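Local coordinates for kirola (Actinidia deliciosa, PDB 4IGV), which is a kiwifruit allergen of the ripening-related MLP family, whose Bet v 1-like fold suggests that it may bind small hydrophobic molecules, at residues Q10-S15 and G109-V114; I18-I23 and V103-K108; N38-D43 and K59-G64; E94-F99 and F118-L123. One frame throughout, in Å; residues are numbered along the deposited sequence.

In the fold
All four contacts draw on one seven-stranded antiparallel sheet. Interactions 1 and 2 adjoin, their centres about 9 Å apart: Ser113 O and Asp106 N make a probable hydrogen bond at 2.9 Å, and Val114 CG1 packs on Phe20 CE2 at 3.5 Å. Interaction 4 pairs 96-107 with 112-122, one strand from each of those contacts, at the far end of their hairpin, its centre about 28 Å from that of interaction 1. Interaction 3 joins strand 55-62 and edge strand 39-46 at the sheet's other margin, its nearest atoms about 9 Å from interaction 4. Helix 131-145 meets side chains from interactions 1 to 4, consistent with the enclosed interior of a Bet v 1-like fold.

Interaction 1: residues Q10-S15 and G109-V114; sequences QVEILS and GEHNSV
Val11 and Val114 form the hydrogen-bonded antiparallel pair that attaches the end of edge strand 4-12 to strand 112-122 of the Bet v 1-like sheet. The evidence is reciprocal: Val11 N reaches Val114 O at 2.9 Å, and Val114 N returns a bond of the same length to Val11 O. One step on, Glu12 and Ser113 face each other as a non-hydrogen-bonded pair, with CA atoms 4.1 Å apart. Across this polar face an extended Gln10, its CG swung opposite the backbone N (chi1 -178°), runs alongside Ser113 until NE2 donates to OG at 3.0 Å. The approach is tilted 21° from the Gln10 amide plane and the bond is moderately bent. Glu12 was deposited in two conformers, and the closeness of its carboxylate to Asn112 O leaves the details of that group doubtful.

Beyond the regular pairing, Ile13 N donates to Asn112 O at 3.0 Å. The Ile13 side chain then serves two neighbours: it crosses that of Asn112 at about a right angle, with CG1 3.5 Å from Asn112 CB, while CD1 meets Val114 CG2 at 3.7 Å. Asn112 OD1 turns to Gly17 N at the start of helix 17-25. Ile13 also packs on Phe20 of that helix and Thr141 of helix 131-145, whose Ile138 is met by Val11, whereas Gln10 and Ser113 touch Asp106 of strand 96-107.

Interaction 2: residues I18-I23 and V103-K108; sequences IVFYEI and VQVDTK
Val103 begins the contact loosely, its CG1 lying at the edge of the Phe20 ring, 4.3 Å from CE2; because the valine was deposited in two conformers, this touch is tentative. Gln104 turns from the helix to the other side of the sheet. There its NE2 donates to Asp106 OD1 at 2.8 Å, with an N-H...O angle of 170°. The carboxylate oxygen lies in the amide plane of Gln104, although the amide reaches it from above the carboxylate plane, and Thr80 O is a further acceptor for the same NE2.

Val105 carries the middle of the contact. At a chi1 of -175° CG1 trails away from the backbone N, which leaves CG2 as the branch presented to the helix, between Phe20 CD2 at 3.9 Å and Tyr21 CB at 4.1 Å. It approaches both rings aslant. Helix 17-25, one of the short helices packed against the sheet in the Bet v 1 fold, runs nearly antiparallel to the strand (axes of 18-23 and 103-107 8.4 Å apart, directions at 158°). Tyr21 continues past the valine to give its OH to Ser82 O, which fixes the ring's far end to strand 82-88, while Phe20 also packs on Thr141 and Ile144 of helix 131-145.

Thr107 closes the series with its methyl: CG2 sits 3.6 Å from Ile18 N, while OG1 is hydrogen-bonded to Lys81 NZ.

Interaction 3: residues N38-D43 and K59-G64; sequences NIQGVD and KYTIDG
Gln40 and Gly41 both face Lys59, so two residues of one strand are set against one of the other. The proof lies in Lys59 O, which accepts from Gln40 N at 2.8 Å and from Gly41 N at 3.2 Å. On the other side of the bulge Lys59 N donates to Gly41 O at 2.9 Å, and the register shifts by one between Ile39 and Gly41.

The side chain of Gln40 adds a side-chain link across the strands beside the bulge. A bend at chi2 (75°) folds it back across Thr61, the two side chains crossing at about a right angle, and Thr61 OG1 donates to Gln40 OE1 at 2.7 Å. The hydroxyl comes from 49° above the carbonyl plane rather than along a lone pair. Since Gln40 NE2 donates to Pro36 O, both ends of the amide are engaged and its rotation should be fixed.

Toward the start of 38-43, Thr61 N bonds to Asn38 O at 2.9 Å. Ile39 and Tyr60 form the non-hydrogen-bonded pair on the face opposite that of Lys59, with Ile39 CD1 against Tyr60 CB at 3.9 Å; the tyrosine ring goes on to meet Phe136 of helix 131-145. Asn38 ND2 bonds to Glu139 of the same helix. This is a classic beta bulge at the corner the chain turns at Gln40, in the hairpin of strands 39-46 and 55-62 at the edge of the Bet v 1-like sheet.

Interaction 4: residues E94-F99 and F118-L123; sequences ELYKTF and FHYEKL
Phe99 projects an edge into the face of Phe118: CE2 stands 3.7 Å above that ring, offset toward its rim, and the T-shaped pair has its planes 60° apart. One face of Phe99 is filled by Tyr120 CB, 4.1 Å from the ring centroid, in a CH-pi contact; the two rings are slid apart. Phe99 CE1 in turn lies over the centre of Tyr96, whose CE1 meets Tyr120 CD1 obliquely at 3.8 Å.

At the chain corner Leu123 is the bump, set in the backbone hollow of Glu94 to Lys97: CD1 nestles 3.4 Å from Glu94 O, CD2 beside Lys97. Lys97 and Glu121 run extended side by side, too far apart for a salt bridge. Glu121 O accepts from Lys97 N at 2.8 Å and, weakly, from Thr98 N. Two residues thus face one, a classic beta bulge in the hairpin of strands 96-107 and 112-122, beside an aromatic cluster that adjoins Pro130 and, in the following helix of this Bet v 1-like fold, Leu133.

Interaction 1: residues Q10-S15 and G109-V114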
loop_
_atom_site.group_PDB
_atom_site.type_symbol
_atom_site.label_atom_id
_atom_site.label_comp_id
_atom_site.label_asym_id
_atom_site.label_seq_id
_atom_site.Cartn_x
_atom_site.Cartn_y
_atom_site.Cartn_z
ATOM N N GLN A 10 7.552 -6.130 -8.317
ATOM C CA GLN A 10 7.578 -7.349 -7.516
ATOM C C GLN A 10 8.895 -7.422 -6.815
ATOM O O GLN A 10 9.933 -7.319 -7.447
ATOM C CB GLN A 10 7.416 -8.578 -8.378
ATOM C CG GLN A 10 7.380 -9.898 -7.592
ATOM C CD GLN A 10 7.044 -11.101 -8.454
ATOM O OE1 GLN A 10 7.346 -11.144 -9.657
ATOM N NE2 GLN A 10 6.376 -12.082 -7.851
ATOM N N VAL A 11 8.835 -7.651 -5.516
ATOM C CA VAL A 11 10.044 -7.936 -4.824
ATOM C C VAL A 11 9.963 -9.190 -3.996
ATOM O O VAL A 11 8.929 -9.501 -3.369
ATOM C CB VAL A 11 10.504 -6.787 -3.958
ATOM C CG1 VAL A 11 10.990 -5.626 -4.817
ATOM C CG2 VAL A 11 9.387 -6.418 -3.035
ATOM N N GLU A 12 11.055 -9.951 -3.983
ATOM C CA GLU A 12 11.162 -11.114 -3.142
ATOM C C GLU A 12 11.480 -10.680 -1.736
ATOM O O GLU A 12 12.340 -9.811 -1.507
ATOM C CB GLU A 12 12.241 -12.088 -3.596
ATOM C CG GLU A 12 12.557 -13.211 -2.571
ATOM C CD GLU A 12 11.717 -14.475 -2.741
ATOM O OE1 GLU A 12 11.093 -14.632 -3.805
ATOM O OE2 GLU A 12 11.665 -15.300 -1.805
ATOM N N ILE A 13 10.816 -11.342 -0.805
ATOM C CA ILE A 13 10.974 -11.019 0.603
ATOM C C ILE A 13 11.603 -12.124 1.358
ATOM O O ILE A 13 11.555 -13.290 0.962
ATOM C CB ILE A 13 9.642 -10.555 1.244
ATOM C CG1 ILE A 13 8.550 -11.588 1.114
ATOM C CG2 ILE A 13 9.172 -9.278 0.581
ATOM C CD1 ILE A 13 7.355 -11.245 1.971
ATOM N N LEU A 14 12.240 -11.726 2.451
ATOM C CA LEU A 14 12.929 -12.663 3.304
ATOM C C LEU A 14 12.033 -13.149 4.425
ATOM O O LEU A 14 12.330 -14.174 5.036
ATOM C CB LEU A 14 14.225 -12.051 3.835
ATOM C CG LEU A 14 15.489 -12.800 3.386
ATOM C CD1 LEU A 14 16.703 -11.903 3.461
ATOM C CD2 LEU A 14 15.714 -14.087 4.217
ATOM N N SER A 15 10.926 -12.454 4.659
ATOM C CA SER A 15 10.051 -12.798 5.714
ATOM C C SER A 15 8.870 -13.654 5.186
ATOM O O SER A 15 8.798 -13.949 4.041
ATOM C CB SER A 15 9.586 -11.524 6.378
ATOM O OG SER A 15 8.852 -10.718 5.479
ATOM N N GLY A 109 5.443 -21.358 -1.049
ATOM C CA GLY A 109 6.082 -22.227 -0.075
ATOM C C GLY A 109 7.572 -22.081 -0.283
ATOM O O GLY A 109 8.310 -21.674 0.626
ATOM N N GLU A 110 8.009 -22.394 -1.498
ATOM C CA GLU A 110 9.396 -22.188 -1.868
ATOM C C GLU A 110 9.869 -20.801 -1.407
ATOM O O GLU A 110 10.710 -20.649 -0.498
ATOM C CB GLU A 110 9.537 -22.334 -3.385
ATOM C CG GLU A 110 10.979 -22.284 -3.871
ATOM C CD GLU A 110 11.110 -22.471 -5.375
ATOM O OE1 GLU A 110 10.210 -22.033 -6.126
ATOM O OE2 GLU A 110 12.125 -23.055 -5.798
ATOM N N HIS A 111 9.277 -19.791 -2.025
ATOM C CA HIS A 111 9.712 -18.433 -1.856
ATOM C C HIS A 111 8.507 -17.560 -1.434
ATOM O O HIS A 111 7.362 -18.035 -1.169
ATOM C CB HIS A 111 10.348 -17.917 -3.159
ATOM C CG HIS A 111 11.695 -18.505 -3.461
ATOM N ND1 HIS A 111 12.006 -19.066 -4.685
ATOM C CD2 HIS A 111 12.811 -18.627 -2.700
ATOM C CE1 HIS A 111 13.254 -19.508 -4.662
ATOM N NE2 HIS A 111 13.764 -19.251 -3.470
ATOM N N ASN A 112 8.775 -16.274 -1.323
ATOM C CA ASN A 112 7.759 -15.351 -0.913
ATOM C C ASN A 112 8.053 -14.076 -1.699
ATOM O O ASN A 112 9.222 -13.645 -1.789
ATOM C CB ASN A 112 7.879 -15.028 0.596
ATOM C CG ASN A 112 7.678 -16.231 1.496
ATOM O OD1 ASN A 112 6.542 -16.555 1.839
ATOM N ND2 ASN A 112 8.764 -16.929 1.835
ATOM N N SER A 113 7.021 -13.482 -2.271
ATOM C CA SER A 113 7.177 -12.187 -2.884
ATOM C C SER A 113 5.956 -11.326 -2.693
ATOM O O SER A 113 4.856 -11.825 -2.403
ATOM C CB SER A 113 7.498 -12.307 -4.344
ATOM O OG SER A 113 6.393 -12.873 -5.009
ATOM N N VAL A 114 6.137 -10.028 -2.863
ATOM C CA VAL A 114 5.070 -9.029 -2.781
ATOM C C VAL A 114 5.047 -8.245 -4.070
ATOM O O VAL A 114 6.115 -7.745 -4.508
ATOM C CB VAL A 114 5.325 -8.103 -1.556
ATOM C CG1 VAL A 114 4.199 -7.041 -1.456
ATOM C CG2 VAL A 114 5.457 -8.913 -0.261
#

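Interaction 2: residues I18-I23 and V103-K108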
loop_
_atom_site.group_PDB
_atom_site.type_symbol
_atom_site.label_atom_id
_atom_site.label_comp_id
_atom_site.label_asym_id
_atom_site.label_seq_id
_atom_site.Cartn_x
_atom_site.Cartn_y
_atom_site.Cartn_z
ATOM N N ILE A 18 2.823 -15.084 4.577
ATOM C CA ILE A 18 1.561 -15.163 5.329
ATOM C C ILE A 18 1.458 -14.004 6.290
ATOM O O ILE A 18 0.398 -13.378 6.456
ATOM C CB ILE A 18 1.377 -16.507 6.008
ATOM C CG1 ILE A 18 1.314 -17.655 4.993
ATOM C CG2 ILE A 18 0.061 -16.510 6.869
ATOM C CD1 ILE A 18 1.549 -19.101 5.640
ATOM N N VAL A 19 2.560 -13.680 6.942
ATOM C CA VAL A 19 2.591 -12.566 7.869
ATOM C C VAL A 19 2.453 -11.219 7.134
ATOM O O VAL A 19 1.725 -10.345 7.568
ATOM C CB VAL A 19 3.843 -12.624 8.726
ATOM C CG1 VAL A 19 3.789 -11.536 9.745
ATOM C CG2 VAL A 19 3.945 -13.990 9.409
ATOM N N PHE A 20 3.033 -11.092 5.955
ATOM C CA PHE A 20 2.924 -9.863 5.212
ATOM C C PHE A 20 1.487 -9.601 4.839
ATOM O O PHE A 20 0.963 -8.505 4.968
ATOM C CB PHE A 20 3.810 -9.971 3.967
ATOM C CG PHE A 20 4.193 -8.659 3.409
ATOM C CD1 PHE A 20 5.387 -8.076 3.748
ATOM C CD2 PHE A 20 3.314 -7.956 2.565
ATOM C CE1 PHE A 20 5.774 -6.845 3.218
ATOM C CE2 PHE A 20 3.655 -6.724 2.023
ATOM C CZ PHE A 20 4.894 -6.135 2.378
ATOM N N TYR A 21 0.804 -10.648 4.359
ATOM C CA TYR A 21 -0.607 -10.479 4.050
ATOM C C TYR A 21 -1.465 -10.210 5.277
ATOM O O TYR A 21 -2.388 -9.406 5.210
ATOM C CB TYR A 21 -1.150 -11.665 3.250
ATOM C CG TYR A 21 -2.527 -11.380 2.650
ATOM C CD1 TYR A 21 -2.726 -10.391 1.712
ATOM C CD2 TYR A 21 -3.624 -12.057 3.074
ATOM C CE1 TYR A 21 -4.002 -10.130 1.188
ATOM C CE2 TYR A 21 -4.879 -11.863 2.596
ATOM C CZ TYR A 21 -5.101 -10.886 1.662
ATOM O OH TYR A 21 -6.371 -10.665 1.147
ATOM N N GLU A 22 -1.176 -10.854 6.371
ATOM C CA GLU A 22 -1.862 -10.587 7.649
ATOM C C GLU A 22 -1.803 -9.098 7.949
ATOM O O GLU A 22 -2.808 -8.477 8.384
ATOM C CB GLU A 22 -1.153 -11.358 8.782
ATOM C CG GLU A 22 -1.620 -11.010 10.239
ATOM C CD GLU A 22 -2.919 -11.655 10.465
ATOM O OE1 GLU A 22 -3.407 -12.388 9.525
ATOM O OE2 GLU A 22 -3.374 -11.529 11.649
ATOM N N ILE A 23 -0.622 -8.520 7.798
ATOM C CA ILE A 23 -0.439 -7.094 8.068
ATOM C C ILE A 23 -1.301 -6.260 7.145
ATOM O O ILE A 23 -2.027 -5.367 7.565
ATOM C CB ILE A 23 1.046 -6.668 8.007
ATOM C CG1 ILE A 23 1.796 -7.392 9.113
ATOM C CG2 ILE A 23 1.176 -5.111 8.027
ATOM C CD1 ILE A 23 3.343 -7.348 8.909
ATOM N N VAL A 103 -1.968 -4.783 -3.478
ATOM C CA VAL A 103 -0.861 -5.514 -2.834
ATOM C C VAL A 103 -1.215 -6.996 -2.947
ATOM O O VAL A 103 -2.279 -7.412 -2.556
ATOM C CB VAL A 103 -0.701 -5.175 -1.325
ATOM C CG1 VAL A 103 0.638 -5.763 -0.824
ATOM C CG2 VAL A 103 -0.766 -3.690 -1.061
ATOM N N GLN A 104 -0.323 -7.787 -3.518
ATOM C CA GLN A 104 -0.575 -9.212 -3.681
ATOM C C GLN A 104 0.650 -10.014 -3.284
ATOM O O GLN A 104 1.748 -9.736 -3.763
ATOM C CB GLN A 104 -0.945 -9.500 -5.159
ATOM C CG GLN A 104 -1.421 -10.879 -5.365
ATOM C CD GLN A 104 -0.339 -11.837 -5.774
ATOM O OE1 GLN A 104 0.530 -11.498 -6.605
ATOM N NE2 GLN A 104 -0.375 -13.052 -5.220
ATOM N N VAL A 105 0.464 -10.987 -2.427
ATOM C CA VAL A 105 1.557 -11.743 -1.802
ATOM C C VAL A 105 1.551 -13.173 -2.327
ATOM O O VAL A 105 0.541 -13.858 -2.271
ATOM C CB VAL A 105 1.424 -11.748 -0.254
ATOM C CG1 VAL A 105 2.689 -12.445 0.353
ATOM C CG2 VAL A 105 1.269 -10.305 0.255
ATOM N N ASP A 106 2.680 -13.617 -2.866
ATOM C CA ASP A 106 2.846 -14.982 -3.279
ATOM C C ASP A 106 3.545 -15.747 -2.199
ATOM O O ASP A 106 4.678 -15.400 -1.836
ATOM C CB ASP A 106 3.713 -15.044 -4.504
ATOM C CG ASP A 106 3.023 -14.598 -5.722
ATOM O OD1 ASP A 106 1.774 -14.743 -5.827
ATOM O OD2 ASP A 106 3.754 -14.132 -6.641
ATOM N N THR A 107 2.879 -16.766 -1.679
ATOM C CA THR A 107 3.472 -17.679 -0.742
ATOM C C THR A 107 3.249 -19.036 -1.349
ATOM O O THR A 107 2.275 -19.690 -1.010
ATOM C CB THR A 107 2.744 -17.604 0.610
ATOM O OG1 THR A 107 1.382 -18.066 0.468
ATOM C CG2 THR A 107 2.727 -16.204 1.120
ATOM N N LYS A 108 4.092 -19.435 -2.296
ATOM C CA LYS A 108 3.957 -20.774 -2.863
ATOM C C LYS A 108 4.461 -21.785 -1.832
ATOM O O LYS A 108 3.943 -22.901 -1.711
ATOM C CB LYS A 108 4.705 -20.887 -4.196
ATOM C CG LYS A 108 4.071 -20.085 -5.360
ATOM C CD LYS A 108 2.567 -20.347 -5.518
ATOM C CE LYS A 108 2.078 -20.076 -6.947
ATOM N NZ LYS A 108 0.589 -20.189 -7.111
#

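Interaction 3: residues N38-D43 and K59-G64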
loop_
_atom_site.group_PDB
_atom_site.type_symbol
_atom_site.label_atom_id
_atom_site.label_comp_id
_atom_site.label_asym_id
_atom_site.label_seq_id
_atom_site.Cartn_x
_atom_site.Cartn_y
_atom_site.Cartn_z
ATOM N N ASN A 38 8.234 6.426 7.587
ATOM C CA ASN A 38 7.363 6.543 6.434
ATOM C C ASN A 38 5.889 6.729 6.817
ATOM O O ASN A 38 5.180 7.490 6.207
ATOM C CB ASN A 38 7.521 5.319 5.526
ATOM C CG ASN A 38 8.900 5.183 4.969
ATOM O OD1 ASN A 38 9.493 4.094 5.052
ATOM N ND2 ASN A 38 9.449 6.274 4.504
ATOM N N ILE A 39 5.453 6.011 7.837
ATOM C CA ILE A 39 4.044 5.955 8.256
ATOM C C ILE A 39 3.891 6.383 9.678
ATOM O O ILE A 39 4.497 5.774 10.607
ATOM C CB ILE A 39 3.487 4.538 8.102
ATOM C CG1 ILE A 39 3.645 4.043 6.657
ATOM C CG2 ILE A 39 2.010 4.486 8.561
ATOM C CD1 ILE A 39 2.795 4.698 5.740
ATOM N N GLN A 40 3.113 7.447 9.887
ATOM C CA GLN A 40 2.884 7.979 11.231
ATOM C C GLN A 40 1.543 7.573 11.841
ATOM O O GLN A 40 1.378 7.660 13.055
ATOM C CB GLN A 40 2.984 9.473 11.232
ATOM C CG GLN A 40 4.374 9.977 11.057
ATOM C CD GLN A 40 4.909 9.870 9.636
ATOM O OE1 GLN A 40 4.293 10.365 8.718
ATOM N NE2 GLN A 40 6.064 9.213 9.460
ATOM N N GLY A 41 0.603 7.137 11.025
ATOM C CA GLY A 41 -0.680 6.697 11.558
ATOM C C GLY A 41 -1.447 5.929 10.498
ATOM O O GLY A 41 -1.398 6.261 9.316
ATOM N N VAL A 42 -2.137 4.885 10.946
ATOM C CA VAL A 42 -3.121 4.148 10.161
ATOM C C VAL A 42 -4.328 4.000 11.051
ATOM O O VAL A 42 -4.318 3.223 12.036
ATOM C CB VAL A 42 -2.581 2.787 9.847
ATOM C CG1 VAL A 42 -3.570 2.031 9.018
ATOM C CG2 VAL A 42 -1.223 2.852 9.072
ATOM N N ASP A 43 -5.390 4.708 10.666
ATOM C CA ASP A 43 -6.579 4.836 11.512
ATOM C C ASP A 43 -7.810 4.346 10.795
ATOM O O ASP A 43 -8.222 4.926 9.770
ATOM C CB ASP A 43 -6.811 6.278 11.925
ATOM C CG ASP A 43 -5.616 6.854 12.644
ATOM O OD1 ASP A 43 -5.197 6.235 13.653
ATOM O OD2 ASP A 43 -5.003 7.808 12.109
ATOM N N LYS A 59 -1.607 8.676 7.728
ATOM C CA LYS A 59 -0.741 9.815 7.909
ATOM C C LYS A 59 0.655 9.300 7.552
ATOM O O LYS A 59 1.135 8.340 8.153
ATOM C CB LYS A 59 -0.752 10.297 9.356
ATOM C CG LYS A 59 -2.095 10.826 9.791
ATOM C CD LYS A 59 -2.022 11.282 11.224
ATOM C CE LYS A 59 -1.116 12.462 11.385
ATOM N NZ LYS A 59 -1.278 13.073 12.735
ATOM N N TYR A 60 1.290 9.911 6.553
ATOM C CA TYR A 60 2.552 9.451 6.055
ATOM C C TYR A 60 3.458 10.577 5.638
ATOM O O TYR A 60 3.029 11.736 5.588
ATOM C CB TYR A 60 2.322 8.429 4.890
ATOM C CG TYR A 60 1.754 8.952 3.579
ATOM C CD1 TYR A 60 2.563 9.187 2.500
ATOM C CD2 TYR A 60 0.398 9.210 3.427
ATOM C CE1 TYR A 60 2.024 9.643 1.247
ATOM C CE2 TYR A 60 -0.138 9.676 2.215
ATOM C CZ TYR A 60 0.668 9.867 1.131
ATOM O OH TYR A 60 0.160 10.319 -0.070
ATOM N N THR A 61 4.711 10.252 5.390
ATOM C CA THR A 61 5.694 11.235 5.019
ATOM C C THR A 61 6.431 10.747 3.785
ATOM O O THR A 61 6.931 9.616 3.757
ATOM C CB THR A 61 6.667 11.465 6.184
ATOM O OG1 THR A 61 5.956 11.981 7.321
ATOM C CG2 THR A 61 7.775 12.453 5.805
ATOM N N ILE A 62 6.501 11.619 2.781
ATOM C CA ILE A 62 7.184 11.359 1.508
ATOM C C ILE A 62 8.128 12.529 1.273
ATOM O O ILE A 62 7.706 13.699 1.287
ATOM C CB ILE A 62 6.162 11.360 0.303
ATOM C CG1 ILE A 62 5.243 10.143 0.302
ATOM C CG2 ILE A 62 6.953 11.518 -1.052
ATOM C CD1 ILE A 62 5.691 9.017 -0.631
ATOM N N ASP A 63 9.405 12.211 1.067
ATOM C CA ASP A 63 10.447 13.229 0.893
ATOM C C ASP A 63 10.402 14.285 1.997
ATOM O O ASP A 63 10.506 15.484 1.735
ATOM C CB ASP A 63 10.344 13.865 -0.499
ATOM C CG ASP A 63 10.795 12.917 -1.621
ATOM O OD1 ASP A 63 11.355 11.844 -1.334
ATOM O OD2 ASP A 63 10.626 13.268 -2.810
ATOM N N GLY A 64 10.214 13.820 3.232
ATOM C CA GLY A 64 10.148 14.686 4.420
ATOM C C GLY A 64 8.899 15.533 4.582
ATOM O O GLY A 64 8.842 16.374 5.491
HETATM O O HOH W 1 9.164 8.639 3.346
#

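Interaction 4: residues E94-F99 and F118-L123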
loop_
_atom_site.group_PDB
_atom_site.type_symbol
_atom_site.label_atom_id
_atom_site.label_comp_id
_atom_site.label_asym_id
_atom_site.label_seq_id
_atom_site.Cartn_x
_atom_site.Cartn_y
_atom_site.Cartn_z
ATOM N N GLU A 94 -4.743 15.631 -5.543
ATOM C CA GLU A 94 -4.418 16.910 -6.163
ATOM C C GLU A 94 -3.749 16.701 -7.509
ATOM O O GLU A 94 -3.663 17.656 -8.294
ATOM C CB GLU A 94 -3.504 17.733 -5.253
ATOM C CG GLU A 94 -4.183 18.189 -3.967
ATOM C CD GLU A 94 -3.209 18.838 -2.976
ATOM O OE1 GLU A 94 -2.028 18.423 -2.914
ATOM O OE2 GLU A 94 -3.628 19.770 -2.260
ATOM N N LEU A 95 -3.246 15.488 -7.770
ATOM C CA LEU A 95 -2.545 15.143 -9.001
ATOM C C LEU A 95 -3.218 14.086 -9.860
ATOM O O LEU A 95 -3.066 14.105 -11.095
ATOM C CB LEU A 95 -1.126 14.631 -8.653
ATOM C CG LEU A 95 -0.179 15.565 -7.895
ATOM C CD1 LEU A 95 1.117 14.855 -7.511
ATOM C CD2 LEU A 95 0.098 16.777 -8.765
ATOM N N TYR A 96 -3.932 13.153 -9.219
ATOM C CA TYR A 96 -4.605 12.021 -9.870
ATOM C C TYR A 96 -6.100 12.087 -9.654
ATOM O O TYR A 96 -6.577 12.338 -8.546
ATOM C CB TYR A 96 -4.026 10.671 -9.340
ATOM C CG TYR A 96 -2.536 10.582 -9.513
ATOM C CD1 TYR A 96 -1.959 10.218 -10.736
ATOM C CD2 TYR A 96 -1.665 10.919 -8.474
ATOM C CE1 TYR A 96 -0.580 10.204 -10.911
ATOM C CE2 TYR A 96 -0.282 10.890 -8.633
ATOM C CZ TYR A 96 0.258 10.527 -9.855
ATOM O OH TYR A 96 1.645 10.559 -10.008
ATOM N N LYS A 97 -6.840 11.860 -10.740
ATOM C CA LYS A 97 -8.278 11.725 -10.693
ATOM C C LYS A 97 -8.683 10.484 -9.926
ATOM O O LYS A 97 -9.604 10.499 -9.122
ATOM C CB LYS A 97 -8.838 11.636 -12.116
ATOM C CG LYS A 97 -10.352 11.600 -12.162
ATOM C CD LYS A 97 -10.845 11.750 -13.567
ATOM C CE LYS A 97 -12.364 11.586 -13.639
ATOM N NZ LYS A 97 -12.878 11.546 -15.034
ATOM N N THR A 98 -7.975 9.403 -10.205
ATOM C CA THR A 98 -8.178 8.127 -9.569
ATOM C C THR A 98 -6.855 7.434 -9.304
ATOM O O THR A 98 -5.891 7.625 -10.025
ATOM C CB THR A 98 -9.043 7.166 -10.404
ATOM O OG1 THR A 98 -8.383 6.784 -11.598
ATOM C CG2 THR A 98 -10.369 7.798 -10.808
ATOM N N PHE A 99 -6.822 6.633 -8.237
ATOM C CA PHE A 99 -5.622 5.930 -7.833
ATOM C C PHE A 99 -5.998 4.701 -7.027
ATOM O O PHE A 99 -6.670 4.812 -6.014
ATOM C CB PHE A 99 -4.703 6.846 -7.021
ATOM C CG PHE A 99 -3.223 6.531 -7.166
ATOM C CD1 PHE A 99 -2.398 7.374 -7.794
ATOM C CD2 PHE A 99 -2.677 5.331 -6.686
ATOM C CE1 PHE A 99 -1.056 7.088 -7.946
ATOM C CE2 PHE A 99 -1.345 5.066 -6.860
ATOM C CZ PHE A 99 -0.565 5.936 -7.467
ATOM N N PHE A 118 -0.032 -0.251 -9.165
ATOM C CA PHE A 118 -0.785 0.989 -9.171
ATOM C C PHE A 118 -1.552 1.098 -10.468
ATOM O O PHE A 118 -1.004 0.849 -11.529
ATOM C CB PHE A 118 0.104 2.222 -9.109
ATOM C CG PHE A 118 1.012 2.340 -7.912
ATOM C CD1 PHE A 118 0.854 1.636 -6.740
ATOM C CD2 PHE A 118 2.041 3.287 -7.962
ATOM C CE1 PHE A 118 1.713 1.841 -5.672
ATOM C CE2 PHE A 118 2.917 3.479 -6.880
ATOM C CZ PHE A 118 2.710 2.787 -5.752
ATOM N N HIS A 119 -2.827 1.471 -10.382
ATOM C CA HIS A 119 -3.599 1.849 -11.564
ATOM C C HIS A 119 -4.084 3.253 -11.281
ATOM O O HIS A 119 -4.729 3.508 -10.258
ATOM C CB HIS A 119 -4.817 0.953 -11.755
ATOM C CG HIS A 119 -4.499 -0.442 -12.170
ATOM N ND1 HIS A 119 -4.205 -0.758 -13.484
ATOM C CD2 HIS A 119 -4.492 -1.612 -11.491
ATOM C CE1 HIS A 119 -3.936 -2.053 -13.571
ATOM N NE2 HIS A 119 -4.109 -2.596 -12.383
ATOM N N TYR A 120 -3.811 4.184 -12.175
ATOM C CA TYR A 120 -4.117 5.576 -11.885
ATOM C C TYR A 120 -4.513 6.315 -13.145
ATOM O O TYR A 120 -4.251 5.884 -14.285
ATOM C CB TYR A 120 -2.890 6.286 -11.252
ATOM C CG TYR A 120 -1.597 6.166 -12.025
ATOM C CD1 TYR A 120 -1.283 7.086 -13.029
ATOM C CD2 TYR A 120 -0.730 5.112 -11.819
ATOM C CE1 TYR A 120 -0.153 6.950 -13.762
ATOM C CE2 TYR A 120 0.401 4.979 -12.543
ATOM C CZ TYR A 120 0.687 5.897 -13.503
ATOM O OH TYR A 120 1.832 5.849 -14.298
ATOM N N GLU A 121 -5.163 7.448 -12.924
ATOM C CA GLU A 121 -5.451 8.386 -14.003
ATOM C C GLU A 121 -5.014 9.760 -13.549
ATOM O O GLU A 121 -5.479 10.232 -12.502
ATOM C CB GLU A 121 -6.926 8.378 -14.393
ATOM C CG GLU A 121 -7.185 9.372 -15.544
ATOM C CD GLU A 121 -8.602 9.505 -16.016
ATOM O OE1 GLU A 121 -9.441 8.633 -15.733
ATOM O OE2 GLU A 121 -8.863 10.527 -16.678
ATOM N N LYS A 122 -4.128 10.390 -14.339
ATOM C CA LYS A 122 -3.591 11.711 -14.025
ATOM C C LYS A 122 -4.621 12.786 -14.290
ATOM O O LYS A 122 -5.436 12.624 -15.193
ATOM C CB LYS A 122 -2.388 12.030 -14.890
ATOM C CG LYS A 122 -1.241 11.042 -14.838
ATOM C CD LYS A 122 -0.239 11.427 -15.918
ATOM C CE LYS A 122 0.924 10.518 -15.995
ATOM N NZ LYS A 122 1.821 11.056 -17.056
ATOM N N LEU A 123 -4.556 13.886 -13.544
ATOM C CA LEU A 123 -5.452 15.027 -13.850
ATOM C C LEU A 123 -5.021 15.793 -15.110
ATOM O O LEU A 123 -5.881 16.382 -15.779
ATOM C CB LEU A 123 -5.556 15.984 -12.656
ATOM C CG LEU A 123 -6.334 15.474 -11.447
ATOM C CD1 LEU A 123 -6.093 16.399 -10.229
ATOM C CD2 LEU A 123 -7.820 15.338 -11.773
HETATM O O HOH W 2 -10.696 11.957 -17.615
HETATM O O HOH W 3 -9.856 6.919 -13.869
#